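Long-range contacts in malonyl coenzyme A-acyl carrier protein transacylase (Helicobacter pylori, PDB 2H1Y), which probably catalyses the transfer of the malonyl group from malonyl-CoA to holo-acyl carrier protein, giving malonyl-ACP and free CoA: residues A16-G21 with D278-L283; E68-Q73 with L125-G130; S114-F119 with D231-E236; K163-A168 with D183-L188; K220-L225 with L255-L260. One frame throughout, in Å; residues are numbered along the deposited sequence.

Interaction 1. Residues A16-G21 with D278-L283; sequences ALLFPG and DIFFEL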
# COMPACT_ATOMS: atom_id res chain seq x y z
N ALA A 16 0.17 -15.03 -5.97
CA ALA A 16 0.54 -14.04 -4.95
C ALA A 16 -0.54 -12.96 -4.77
O ALA A 16 -1.36 -12.71 -5.67
CB ALA A 16 1.89 -13.42 -5.27
N LEU A 17 -0.54 -12.33 -3.60
CA LEU A 17 -1.51 -11.29 -3.28
C LEU A 17 -0.81 -9.94 -3.32
O LEU A 17 0.34 -9.81 -2.88
CB LEU A 17 -2.10 -11.53 -1.89
CG LEU A 17 -3.29 -12.46 -1.65
CD1 LEU A 17 -3.35 -13.65 -2.58
CD2 LEU A 17 -3.31 -12.94 -0.22
N LEU A 18 -1.49 -8.93 -3.85
CA LEU A 18 -0.94 -7.58 -3.89
C LEU A 18 -1.87 -6.63 -3.16
O LEU A 18 -3.08 -6.62 -3.42
CB LEU A 18 -0.72 -7.13 -5.33
CG LEU A 18 0.18 -7.94 -6.25
CD1 LEU A 18 0.05 -7.44 -7.67
CD2 LEU A 18 1.61 -7.83 -5.81
N PHE A 19 -1.29 -5.83 -2.27
CA PHE A 19 -2.03 -4.88 -1.45
C PHE A 19 -1.61 -3.42 -1.76
O PHE A 19 -0.46 -3.00 -1.49
CB PHE A 19 -1.86 -5.21 0.04
CG PHE A 19 -2.56 -6.47 0.45
CD1 PHE A 19 -1.91 -7.69 0.39
CD2 PHE A 19 -3.90 -6.44 0.86
CE1 PHE A 19 -2.57 -8.87 0.74
CE2 PHE A 19 -4.57 -7.61 1.23
CZ PHE A 19 -3.89 -8.84 1.17
N PRO A 20 -2.56 -2.62 -2.31
CA PRO A 20 -2.22 -1.29 -2.75
C PRO A 20 -2.15 -0.33 -1.57
O PRO A 20 -2.68 -0.64 -0.51
CB PRO A 20 -3.37 -0.92 -3.69
CG PRO A 20 -4.52 -1.74 -3.29
CD PRO A 20 -3.99 -2.92 -2.51
N GLY A 21 -1.49 0.80 -1.80
CA GLY A 21 -1.32 1.86 -0.83
C GLY A 21 -1.87 3.17 -1.36
O GLY A 21 -2.79 3.19 -2.18
N ASP A 278 2.35 -17.79 -10.90
CA ASP A 278 1.82 -17.64 -12.27
C ASP A 278 0.91 -16.44 -12.43
O ASP A 278 0.61 -16.02 -13.57
CB ASP A 278 1.07 -18.90 -12.65
CG ASP A 278 1.91 -20.14 -12.46
OD1 ASP A 278 2.88 -20.29 -13.23
OD2 ASP A 278 1.64 -20.93 -11.52
N ILE A 279 0.48 -15.86 -11.31
CA ILE A 279 -0.57 -14.84 -11.35
C ILE A 279 -0.64 -14.07 -10.04
O ILE A 279 -0.23 -14.57 -9.00
CB ILE A 279 -1.95 -15.49 -11.67
CG1 ILE A 279 -2.98 -14.43 -12.05
CG2 ILE A 279 -2.41 -16.44 -10.53
CD1 ILE A 279 -4.09 -14.99 -12.94
N PHE A 280 -1.16 -12.85 -10.12
CA PHE A 280 -1.24 -11.96 -8.97
C PHE A 280 -2.69 -11.58 -8.75
O PHE A 280 -3.43 -11.40 -9.72
CB PHE A 280 -0.44 -10.68 -9.25
CG PHE A 280 1.05 -10.86 -9.22
CD1 PHE A 280 1.76 -11.12 -10.39
CD2 PHE A 280 1.76 -10.74 -8.01
CE1 PHE A 280 3.17 -11.29 -10.36
CE2 PHE A 280 3.16 -10.90 -7.97
CZ PHE A 280 3.86 -11.17 -9.15
N PHE A 281 -3.10 -11.45 -7.49
CA PHE A 281 -4.41 -10.86 -7.18
C PHE A 281 -4.23 -9.51 -6.48
O PHE A 281 -3.69 -9.45 -5.37
CB PHE A 281 -5.31 -11.78 -6.33
CG PHE A 281 -5.58 -13.12 -6.92
CD1 PHE A 281 -5.56 -14.25 -6.13
CD2 PHE A 281 -5.86 -13.27 -8.27
CE1 PHE A 281 -5.82 -15.51 -6.66
CE2 PHE A 281 -6.13 -14.53 -8.82
CZ PHE A 281 -6.11 -15.65 -8.00
N GLU A 282 -4.66 -8.43 -7.10
CA GLU A 282 -4.63 -7.14 -6.41
C GLU A 282 -5.89 -7.08 -5.55
O GLU A 282 -6.99 -6.92 -6.10
CB GLU A 282 -4.56 -5.95 -7.37
CG GLU A 282 -4.24 -4.64 -6.67
CD GLU A 282 -3.85 -3.50 -7.59
OE1 GLU A 282 -3.49 -2.43 -7.07
OE2 GLU A 282 -3.89 -3.65 -8.83
N LEU A 283 -5.74 -7.19 -4.22
CA LEU A 283 -6.88 -7.15 -3.30
C LEU A 283 -7.17 -5.75 -2.80
O LEU A 283 -6.34 -5.14 -2.13
CB LEU A 283 -6.70 -8.08 -2.11
CG LEU A 283 -6.43 -9.53 -2.46
CD1 LEU A 283 -6.27 -10.30 -1.18
CD2 LEU A 283 -7.55 -10.08 -3.31

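Interaction 2. Residues E68-Q73 with L125-G130; sequences ESAYTQ and LTHQRG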
# COMPACT_ATOMS: atom_id res chain seq x y z
N GLU A 68 -7.46 12.93 4.05
CA GLU A 68 -6.41 12.86 5.05
C GLU A 68 -5.79 11.47 5.13
O GLU A 68 -6.50 10.47 5.14
CB GLU A 68 -6.92 13.31 6.43
CG GLU A 68 -7.19 14.82 6.60
CD GLU A 68 -6.35 15.70 5.65
OE1 GLU A 68 -6.74 15.85 4.47
OE2 GLU A 68 -5.31 16.23 6.09
N SER A 69 -4.45 11.42 5.17
CA SER A 69 -3.70 10.19 5.40
C SER A 69 -4.31 9.35 6.52
O SER A 69 -4.36 8.14 6.43
CB SER A 69 -2.22 10.47 5.72
OG SER A 69 -1.51 10.97 4.59
N ALA A 70 -4.81 10.01 7.57
CA ALA A 70 -5.39 9.29 8.70
C ALA A 70 -6.66 8.52 8.33
O ALA A 70 -7.01 7.54 8.99
CB ALA A 70 -5.64 10.22 9.87
N TYR A 71 -7.35 8.96 7.28
CA TYR A 71 -8.56 8.24 6.86
C TYR A 71 -8.41 7.46 5.56
O TYR A 71 -9.11 6.45 5.33
CB TYR A 71 -9.81 9.14 6.90
CG TYR A 71 -10.04 9.62 8.32
CD1 TYR A 71 -10.72 8.83 9.24
CD2 TYR A 71 -9.51 10.84 8.76
CE1 TYR A 71 -10.91 9.25 10.55
CE2 TYR A 71 -9.69 11.27 10.06
CZ TYR A 71 -10.40 10.48 10.95
OH TYR A 71 -10.58 10.92 12.25
N THR A 72 -7.47 7.91 4.73
CA THR A 72 -7.11 7.17 3.53
C THR A 72 -6.54 5.78 3.85
O THR A 72 -7.04 4.75 3.35
CB THR A 72 -6.10 7.93 2.74
OG1 THR A 72 -6.63 9.22 2.50
CG2 THR A 72 -5.87 7.26 1.43
N GLN A 73 -5.50 5.77 4.70
CA GLN A 73 -4.82 4.53 5.05
C GLN A 73 -5.80 3.44 5.56
O GLN A 73 -5.80 2.33 5.02
CB GLN A 73 -3.62 4.82 5.97
CG GLN A 73 -2.57 5.73 5.28
CD GLN A 73 -1.18 5.72 5.94
OE1 GLN A 73 -0.86 4.85 6.76
NE2 GLN A 73 -0.34 6.66 5.56
N LEU A 125 -4.47 0.83 13.98
CA LEU A 125 -3.07 1.03 13.63
C LEU A 125 -2.91 1.88 12.36
O LEU A 125 -2.12 2.83 12.35
CB LEU A 125 -2.33 -0.30 13.50
CG LEU A 125 -0.85 -0.20 13.11
CD1 LEU A 125 0.01 0.16 14.30
CD2 LEU A 125 -0.37 -1.50 12.51
N THR A 126 -3.67 1.56 11.30
CA THR A 126 -3.56 2.30 10.03
C THR A 126 -3.96 3.77 10.19
O THR A 126 -3.25 4.66 9.71
CB THR A 126 -4.34 1.63 8.85
OG1 THR A 126 -5.69 1.38 9.23
CG2 THR A 126 -3.67 0.31 8.43
N HIS A 127 -5.07 4.04 10.88
CA HIS A 127 -5.48 5.40 11.18
C HIS A 127 -4.35 6.15 11.88
O HIS A 127 -4.07 7.31 11.60
CB HIS A 127 -6.75 5.40 12.02
CG HIS A 127 -7.12 6.74 12.58
ND1 HIS A 127 -6.60 7.23 13.75
CD2 HIS A 127 -7.99 7.68 12.14
CE1 HIS A 127 -7.11 8.42 14.00
NE2 HIS A 127 -7.96 8.72 13.03
N GLN A 128 -3.67 5.45 12.79
CA GLN A 128 -2.58 6.04 13.55
C GLN A 128 -1.37 6.34 12.67
O GLN A 128 -0.79 7.43 12.73
CB GLN A 128 -2.25 5.13 14.75
CG GLN A 128 -1.76 5.80 16.06
CD GLN A 128 -2.48 7.09 16.49
OE1 GLN A 128 -1.83 8.07 16.82
NE2 GLN A 128 -3.81 7.07 16.50
N ARG A 129 -1.01 5.38 11.80
CA ARG A 129 0.10 5.54 10.87
C ARG A 129 -0.08 6.80 10.03
O ARG A 129 0.86 7.55 9.81
CB ARG A 129 0.21 4.31 9.97
CG ARG A 129 1.45 4.23 9.05
CD ARG A 129 1.29 3.01 8.15
NE ARG A 129 2.36 2.78 7.19
CZ ARG A 129 2.40 3.25 5.94
NH1 ARG A 129 1.43 4.04 5.46
NH2 ARG A 129 3.43 2.93 5.15
N GLY A 130 -1.31 7.02 9.57
CA GLY A 130 -1.63 8.23 8.81
C GLY A 130 -1.54 9.49 9.65
O GLY A 130 -1.06 10.53 9.18

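Interaction 3. Residues S114-F119 with D231-E236; sequences SGALDF and DKFHFE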
# COMPACT_ATOMS: atom_id res chain seq x y z
N SER A 114 -2.46 -11.88 6.76
CA SER A 114 -1.69 -13.07 7.10
C SER A 114 -2.16 -13.69 8.42
O SER A 114 -2.08 -14.91 8.60
CB SER A 114 -0.21 -12.75 7.16
OG SER A 114 0.53 -13.90 6.85
N GLY A 115 -2.67 -12.84 9.32
CA GLY A 115 -3.30 -13.29 10.57
C GLY A 115 -2.69 -12.66 11.82
O GLY A 115 -3.04 -13.02 12.95
N ALA A 116 -1.79 -11.72 11.60
CA ALA A 116 -1.04 -11.10 12.67
C ALA A 116 -1.71 -9.84 13.19
O ALA A 116 -1.14 -9.13 14.02
CB ALA A 116 0.37 -10.80 12.22
N LEU A 117 -2.90 -9.55 12.69
CA LEU A 117 -3.55 -8.28 13.02
C LEU A 117 -5.05 -8.37 12.78
O LEU A 117 -5.49 -8.52 11.64
CB LEU A 117 -2.92 -7.20 12.17
CG LEU A 117 -2.49 -5.87 12.74
CD1 LEU A 117 -1.94 -5.99 14.15
CD2 LEU A 117 -1.46 -5.25 11.80
N ASP A 118 -5.83 -8.33 13.87
CA ASP A 118 -7.29 -8.38 13.80
C ASP A 118 -7.84 -7.17 13.08
O ASP A 118 -7.22 -6.09 13.05
CB ASP A 118 -7.92 -8.44 15.20
CG ASP A 118 -7.47 -9.65 16.00
OD1 ASP A 118 -7.21 -10.71 15.38
OD2 ASP A 118 -7.38 -9.54 17.24
N PHE A 119 -9.05 -7.34 12.54
CA PHE A 119 -9.74 -6.27 11.85
C PHE A 119 -9.67 -4.91 12.56
O PHE A 119 -9.07 -3.97 12.04
CB PHE A 119 -11.18 -6.66 11.52
CG PHE A 119 -11.88 -5.66 10.66
CD1 PHE A 119 -11.28 -5.19 9.48
CD2 PHE A 119 -13.12 -5.17 11.02
CE1 PHE A 119 -11.90 -4.26 8.70
CE2 PHE A 119 -13.76 -4.23 10.25
CZ PHE A 119 -13.16 -3.77 9.07
N ASP A 231 1.33 -13.24 16.84
CA ASP A 231 2.34 -13.99 16.11
C ASP A 231 1.68 -15.11 15.33
O ASP A 231 1.72 -16.28 15.72
CB ASP A 231 3.38 -14.55 17.07
CG ASP A 231 4.63 -14.99 16.37
OD1 ASP A 231 4.74 -14.84 15.13
OD2 ASP A 231 5.53 -15.48 17.07
N LYS A 232 1.04 -14.75 14.24
CA LYS A 232 0.30 -15.70 13.45
C LYS A 232 0.33 -15.21 12.02
O LYS A 232 -0.09 -14.10 11.72
CB LYS A 232 -1.14 -15.85 13.97
CG LYS A 232 -1.94 -16.92 13.25
CD LYS A 232 -3.04 -17.52 14.12
CE LYS A 232 -2.55 -18.81 14.81
NZ LYS A 232 -1.83 -19.73 13.85
N PHE A 233 0.88 -16.05 11.15
CA PHE A 233 1.08 -15.73 9.75
C PHE A 233 0.80 -16.96 8.89
O PHE A 233 1.56 -17.91 8.90
CB PHE A 233 2.53 -15.33 9.52
CG PHE A 233 2.90 -14.02 10.12
CD1 PHE A 233 3.17 -13.91 11.48
CD2 PHE A 233 3.02 -12.89 9.32
CE1 PHE A 233 3.53 -12.70 12.04
CE2 PHE A 233 3.37 -11.67 9.86
CZ PHE A 233 3.64 -11.57 11.23
N HIS A 234 -0.28 -16.92 8.12
CA HIS A 234 -0.62 -18.01 7.19
C HIS A 234 0.25 -18.02 5.94
O HIS A 234 0.37 -19.04 5.29
CB HIS A 234 -2.10 -17.93 6.82
CG HIS A 234 -3.00 -18.15 7.99
ND1 HIS A 234 -3.26 -17.16 8.92
CD2 HIS A 234 -3.65 -19.25 8.42
CE1 HIS A 234 -4.06 -17.65 9.86
NE2 HIS A 234 -4.32 -18.91 9.58
N PHE A 235 0.84 -16.87 5.62
CA PHE A 235 1.70 -16.73 4.46
C PHE A 235 2.74 -15.64 4.71
O PHE A 235 2.52 -14.74 5.52
CB PHE A 235 0.87 -16.42 3.20
CG PHE A 235 -0.13 -15.28 3.37
CD1 PHE A 235 0.28 -13.95 3.32
CD2 PHE A 235 -1.48 -15.55 3.57
CE1 PHE A 235 -0.63 -12.91 3.48
CE2 PHE A 235 -2.40 -14.53 3.72
CZ PHE A 235 -1.98 -13.19 3.67
N GLU A 236 3.87 -15.73 4.01
CA GLU A 236 4.96 -14.78 4.18
C GLU A 236 4.68 -13.46 3.47
O GLU A 236 3.93 -13.42 2.51
CB GLU A 236 6.26 -15.39 3.65
CG GLU A 236 6.38 -15.54 2.12
CD GLU A 236 7.65 -16.29 1.70
OE1 GLU A 236 8.04 -16.20 0.52
OE2 GLU A 236 8.27 -16.97 2.56

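Interaction 4. Residues K163-A168 with D183-L188; sequences KNVWCA and DDLKAL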
# COMPACT_ATOMS: atom_id res chain seq x y z
N LYS A 163 20.16 18.75 -0.84
CA LYS A 163 19.52 18.92 0.46
C LYS A 163 17.99 18.80 0.38
O LYS A 163 17.36 19.30 -0.55
CB LYS A 163 19.91 20.27 1.10
CG LYS A 163 21.42 20.40 1.50
CD LYS A 163 21.69 21.65 2.40
CE LYS A 163 23.14 22.18 2.31
NZ LYS A 163 24.16 21.27 2.93
N ASN A 164 17.42 18.10 1.35
CA ASN A 164 15.99 18.05 1.59
C ASN A 164 15.13 17.26 0.59
O ASN A 164 13.92 17.44 0.52
CB ASN A 164 15.44 19.46 1.86
CG ASN A 164 15.93 20.02 3.21
OD1 ASN A 164 16.12 21.22 3.36
ND2 ASN A 164 16.12 19.14 4.20
N VAL A 165 15.76 16.33 -0.13
CA VAL A 165 15.09 15.55 -1.16
C VAL A 165 15.57 14.11 -1.09
O VAL A 165 16.75 13.83 -1.00
CB VAL A 165 15.37 16.13 -2.58
CG1 VAL A 165 14.64 15.34 -3.62
CG2 VAL A 165 14.93 17.59 -2.69
N TRP A 166 14.63 13.17 -1.14
CA TRP A 166 14.96 11.77 -1.07
C TRP A 166 14.11 10.96 -2.03
O TRP A 166 12.96 11.31 -2.30
CB TRP A 166 14.72 11.25 0.35
CG TRP A 166 15.65 11.83 1.40
CD1 TRP A 166 16.86 11.32 1.80
CD2 TRP A 166 15.43 13.01 2.19
NE1 TRP A 166 17.41 12.12 2.78
CE2 TRP A 166 16.56 13.16 3.03
CE3 TRP A 166 14.39 13.95 2.26
CZ2 TRP A 166 16.68 14.22 3.93
CZ3 TRP A 166 14.52 15.00 3.14
CH2 TRP A 166 15.66 15.13 3.97
N CYS A 167 14.66 9.87 -2.53
CA CYS A 167 13.90 8.84 -3.22
C CYS A 167 13.00 8.05 -2.26
O CYS A 167 13.46 7.50 -1.25
CB CYS A 167 14.86 7.90 -3.94
SG CYS A 167 15.80 8.69 -5.26
N ALA A 168 11.72 7.95 -2.60
CA ALA A 168 10.72 7.35 -1.70
C ALA A 168 10.04 6.10 -2.24
O ALA A 168 9.67 5.21 -1.47
CB ALA A 168 9.69 8.39 -1.31
N ASP A 183 9.37 23.27 -1.95
CA ASP A 183 10.15 24.17 -2.80
C ASP A 183 11.41 23.49 -3.29
O ASP A 183 11.80 23.69 -4.44
CB ASP A 183 10.51 25.47 -2.08
CG ASP A 183 9.28 26.21 -1.55
OD1 ASP A 183 9.42 26.84 -0.48
OD2 ASP A 183 8.19 26.18 -2.18
N ASP A 184 12.04 22.70 -2.43
CA ASP A 184 13.27 21.98 -2.77
C ASP A 184 13.06 20.95 -3.88
O ASP A 184 13.98 20.70 -4.66
CB ASP A 184 13.86 21.32 -1.52
CG ASP A 184 14.54 22.30 -0.59
OD1 ASP A 184 15.68 22.71 -0.90
OD2 ASP A 184 13.96 22.65 0.47
N LEU A 185 11.86 20.37 -3.95
CA LEU A 185 11.47 19.46 -5.04
C LEU A 185 11.06 20.25 -6.28
O LEU A 185 11.55 20.04 -7.40
CB LEU A 185 10.27 18.60 -4.60
CG LEU A 185 10.41 17.54 -3.52
CD1 LEU A 185 9.04 17.13 -3.00
CD2 LEU A 185 11.18 16.34 -4.06
N LYS A 186 10.13 21.17 -6.02
CA LYS A 186 9.55 22.10 -6.98
C LYS A 186 10.62 23.03 -7.55
O LYS A 186 10.30 24.12 -8.00
CB LYS A 186 8.50 22.92 -6.21
CG LYS A 186 7.33 23.53 -6.97
CD LYS A 186 6.41 24.30 -5.98
CE LYS A 186 5.42 25.24 -6.70
NZ LYS A 186 6.08 26.42 -7.34
N ALA A 187 11.88 22.60 -7.52
CA ALA A 187 13.02 23.44 -7.90
C ALA A 187 14.08 22.62 -8.61
O ALA A 187 15.04 23.17 -9.15
CB ALA A 187 13.63 24.12 -6.68
N LEU A 188 13.92 21.31 -8.58
CA LEU A 188 14.73 20.36 -9.32
C LEU A 188 14.23 20.21 -10.77
O LEU A 188 14.89 19.56 -11.58
CB LEU A 188 14.63 19.00 -8.64
CG LEU A 188 15.66 18.35 -7.71
CD1 LEU A 188 16.44 19.34 -6.86
CD2 LEU A 188 14.89 17.36 -6.84

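Interaction 5. Residues K220-L225 with L255-L260; sequences KFQELL and LLSLQL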
# COMPACT_ATOMS: atom_id res chain seq x y z
N LYS A 220 7.17 5.64 18.41
CA LYS A 220 5.73 5.55 18.70
C LYS A 220 5.03 4.46 17.89
O LYS A 220 4.14 3.76 18.38
CB LYS A 220 5.02 6.89 18.46
CG LYS A 220 5.29 7.95 19.53
CD LYS A 220 4.11 8.94 19.71
CE LYS A 220 2.91 8.32 20.48
NZ LYS A 220 2.05 9.35 21.16
N PHE A 221 5.45 4.30 16.63
CA PHE A 221 4.86 3.31 15.77
C PHE A 221 5.27 1.91 16.19
O PHE A 221 4.43 1.02 16.30
CB PHE A 221 5.21 3.58 14.30
CG PHE A 221 4.26 2.95 13.34
CD1 PHE A 221 2.90 3.24 13.39
CD2 PHE A 221 4.70 2.04 12.40
CE1 PHE A 221 2.01 2.64 12.53
CE2 PHE A 221 3.82 1.45 11.53
CZ PHE A 221 2.47 1.75 11.58
N GLN A 222 6.55 1.73 16.47
CA GLN A 222 7.09 0.47 16.97
C GLN A 222 6.30 -0.01 18.19
O GLN A 222 5.83 -1.15 18.25
CB GLN A 222 8.55 0.66 17.34
CG GLN A 222 9.42 -0.54 17.12
CD GLN A 222 10.89 -0.15 16.96
OE1 GLN A 222 11.25 0.57 16.01
NE2 GLN A 222 11.73 -0.61 17.89
N GLU A 223 6.12 0.90 19.15
CA GLU A 223 5.30 0.65 20.33
C GLU A 223 3.91 0.11 19.97
O GLU A 223 3.45 -0.88 20.54
CB GLU A 223 5.18 1.93 21.15
CG GLU A 223 4.46 1.78 22.48
CD GLU A 223 4.35 3.11 23.22
OE1 GLU A 223 4.07 4.14 22.55
OE2 GLU A 223 4.57 3.13 24.45
N LEU A 224 3.25 0.77 19.02
CA LEU A 224 1.92 0.34 18.59
C LEU A 224 1.88 -1.03 17.88
O LEU A 224 0.92 -1.79 18.05
CB LEU A 224 1.26 1.43 17.76
CG LEU A 224 0.67 2.61 18.54
CD1 LEU A 224 -0.51 3.16 17.73
CD2 LEU A 224 0.19 2.25 19.97
N LEU A 225 2.93 -1.34 17.12
CA LEU A 225 3.12 -2.66 16.50
C LEU A 225 3.29 -3.80 17.52
O LEU A 225 2.69 -4.88 17.39
CB LEU A 225 4.32 -2.63 15.54
CG LEU A 225 4.14 -1.87 14.22
CD1 LEU A 225 5.47 -1.38 13.66
CD2 LEU A 225 3.44 -2.76 13.22
N LEU A 255 10.33 -4.60 10.54
CA LEU A 255 10.24 -4.24 9.13
C LEU A 255 9.16 -3.19 8.76
O LEU A 255 9.40 -2.33 7.90
CB LEU A 255 10.20 -5.49 8.25
CG LEU A 255 11.57 -6.19 8.29
CD1 LEU A 255 11.51 -7.60 7.80
CD2 LEU A 255 12.66 -5.39 7.54
N LEU A 256 8.00 -3.25 9.43
CA LEU A 256 6.98 -2.21 9.26
C LEU A 256 7.43 -0.88 9.88
O LEU A 256 6.87 0.16 9.53
CB LEU A 256 5.63 -2.63 9.85
CG LEU A 256 4.83 -3.71 9.11
CD1 LEU A 256 3.54 -4.06 9.83
CD2 LEU A 256 4.52 -3.33 7.64
N SER A 257 8.43 -0.91 10.77
CA SER A 257 9.00 0.31 11.37
C SER A 257 9.89 0.96 10.35
O SER A 257 9.73 2.12 9.98
CB SER A 257 9.92 0.01 12.56
OG SER A 257 9.24 -0.47 13.71
N LEU A 258 10.85 0.17 9.91
CA LEU A 258 11.92 0.61 9.05
C LEU A 258 11.40 1.09 7.68
O LEU A 258 11.96 2.04 7.09
CB LEU A 258 12.90 -0.57 8.89
CG LEU A 258 14.37 -0.30 8.59
CD1 LEU A 258 14.74 -0.81 7.17
CD2 LEU A 258 14.79 1.16 8.83
N GLN A 259 10.34 0.45 7.22
CA GLN A 259 9.67 0.82 5.98
C GLN A 259 9.50 2.33 5.87
O GLN A 259 9.90 2.92 4.86
CB GLN A 259 8.30 0.12 5.93
CG GLN A 259 7.66 0.12 4.55
CD GLN A 259 6.19 0.35 4.63
OE1 GLN A 259 5.72 1.31 5.24
NE2 GLN A 259 5.43 -0.55 4.02
N LEU A 260 8.95 2.94 6.93
CA LEU A 260 8.59 4.37 7.01
C LEU A 260 9.68 5.35 6.63
O LEU A 260 9.38 6.43 6.15
CB LEU A 260 8.10 4.72 8.41
CG LEU A 260 6.93 3.88 8.94
CD1 LEU A 260 6.81 4.04 10.44
CD2 LEU A 260 5.62 4.24 8.24

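Interaction 1. Residues A16-G21 with D278-L283
A16, L17 and L18 run alongside F280, F281 and E282 as parallel neighbours in the central, mostly parallel sheet of the acyltransferase fold, with strand 99-102 beyond 16-19 and 301-304 beyond 279-283. Four backbone bonds join them, from A16 N to I279 O (3.1 Å) through to L283 N and L18 O (2.8 Å). Packing is tight on the face bearing A16, L18 and F280. With CG beside its backbone N (chi1 -58°), L18 lays CD1 3.6 Å from F280 CB, while A16 CB sits 3.8 Å from F280 CD2. The L17/F281 pair is looser: L17 CD1 comes up at the edge of the F281 ring, 4.2 Å from CD1. Segment 278-283 opens toward solvent at D278, whose carboxylate is bonded to Q14 N. E282 runs extended past P20, its carboxylate accepting from the backbone N of L289 and K290. L283 closes the L17 face again toward F19, its CD1 touching L17 CG (3.7 Å) and F19 CZ (3.6 Å).

Interaction 2. Residues E68-Q73 with L125-G130
Q73 and R129 cross at about a right angle, and Q73 is the residue most buried by this contact. R129 NH1 gives a nearly straight hydrogen bond to Q73 OE1 (2.8 Å, 168° at the hydrogen). The oxygen lies in the guanidinium plane, but the nitrogen stands above the plane of the amide carbonyl, well off a lone pair. Bonds elsewhere hold both groups: Q73 NE2 donates to Q22 OE1, and R129 NH2 reaches Q259 OE1 and S104 OG. Each group is thus held by bonds at more than one of its atoms.

H127 covers the other flank. Its CG points opposite the backbone N (chi1 170°), which carries the imidazole beside A70 and Y71. A70 CB lies over one ring face, H127 CD2 comes within 3.3 Å of A70 O, and the ring turns its edge to the face of Y71 in an offset edge-to-face pair, centroids 5.0 Å apart and planes at 73°.

Between these flanks G130 presents bare backbone, its CA 3.9 Å from A70 CA and 3.6 Å from S69 O. This is a close, glycine-mediated antiparallel helix crossing, with axes 6.8 Å apart. It sets R129, consistent with the malonyl-binding arginine of FabD relatives, beside S104, which follows strand 99-102 in a GHSLG sequence consistent with the nucleophile elbow of FabD enzymes.

Interaction 3. Residues S114-F119 with D231-E236
F233 can be followed outward across S114 and A116. Its CB is 3.6 Å from S114 OG. From there CG, beside the backbone N (chi1 -69°), sends the ring past that hydroxyl, with CD2 also 3.6 Å from OG. CE1 and CE2 both lie near A116 CB, and at the tip CZ reaches it (3.5 Å); this methyl rests over one face of the ring in a CH-pi contact. S114 makes the polar bonds with both backbone and side chain. Its carbonyl O accepts from H234 N (2.7 Å) and H234 ND1 (2.6 Å), one donor on each face of the carbonyl plane; the ND1 bond, with the oxygen in the ring plane, helps hold the imidazole's rotation. S114 OG donates to F235 O on an in-plane lone pair, and S114 CA lies over the face of the F235 ring in a CH-pi contact. The contact ties the C-terminal end of helix 105-116 to the loop from helix 218-228 into strand 236-238. F235 continues inward, against Y84 of helix 69-90 and A100 of strand 99-102.

Interaction 4. Residues K163-A168 with D183-L188
V165 makes the apolar contacts with L185 and L188. Its CG1, placed opposite the backbone N (chi1 -178°), comes 3.6 Å from L185 CD2 and 3.8 Å from L188 CD2. The valine and L188 reach toward each other tip to tip, whereas L185 slants across it. The second branch, V165 CG2, lies against the backbone of D184, 3.8 Å from its O. Helix 182-185 here covers the start of strand 165-172, an outer strand of the four-stranded antiparallel sheet. That sheet and its helices form the small ferredoxin-like subdomain known from malonyl transacylases, and on the same side V165 also leans on C159 of helix 152-160. Polar groups approach without bonding across the two segments. The D184 carboxylate lies beside N164, with OD2 3.8 Å from N164 CB and the amide and carboxylate planes 70° apart. D184 OD1 stays 3.8 Å from K163 O. N164 is instead tied through its backbone to V181, and W166 likewise to A179 of the partner strand 175-179.

Interaction 5. Residues K220-L225 with L255-L260
With CG opposite its backbone N (chi1 -158°), F221 sends its ring across to L260, whose own CG lies beside the backbone N (chi1 -56°). The two side chains meet at about a right angle, L260 CD1 touching F221 CD2 at 3.5 Å, obliquely to the ring. At the ring's edge, near its plane, F221 CE2 lies 3.9 Å from L256 O. One turn further along, L225 and L256 also cross at about a right angle, L225 CD2 packing on L256 CD1 at 3.6 Å, while the other branch of L225 leans toward S257. Q222 covers the outer margin. Its OE1 stops 3.2 Å from S257 OG, but the serine hydroxyl spends its bond on V253 O in its own helix. At 9.4 Å between axes, the gap between the nearly antiparallel helices (155°) is filled mainly by apolar side chains. F221 also packs on L125 and R129 of helix 119-137, and L260 touches R129 as well. L256 continues the packing onto E107, V108 and V111 of helix 105-116 and onto Y246 of strand 245-246.

How the interactions relate
Interaction 1 closes the longest loop, and the other four nest inside it: strand 279-283 returns beside strand 15-19 late in the chain, before 301-304 adds the edge. Interaction 3 sits about 16 Å from it, centre to centre, and touches it where F235 meets L17. Interactions 2 and 5 are neighbours, centres about 14 Å apart, helix 119-137 packing on helix 218-228 and R129 NH2 probably hydrogen-bonded to Q259 OE1. Interactions 2 and 3 cross along the chain and meet through L125 of helix 119-137 and L117 in the short link before that helix. Interaction 4 stands apart in the small subdomain, about 24 Å from interaction 2 and 37 Å from interaction 3 between centres, reflecting the two-part architecture of the transacylase.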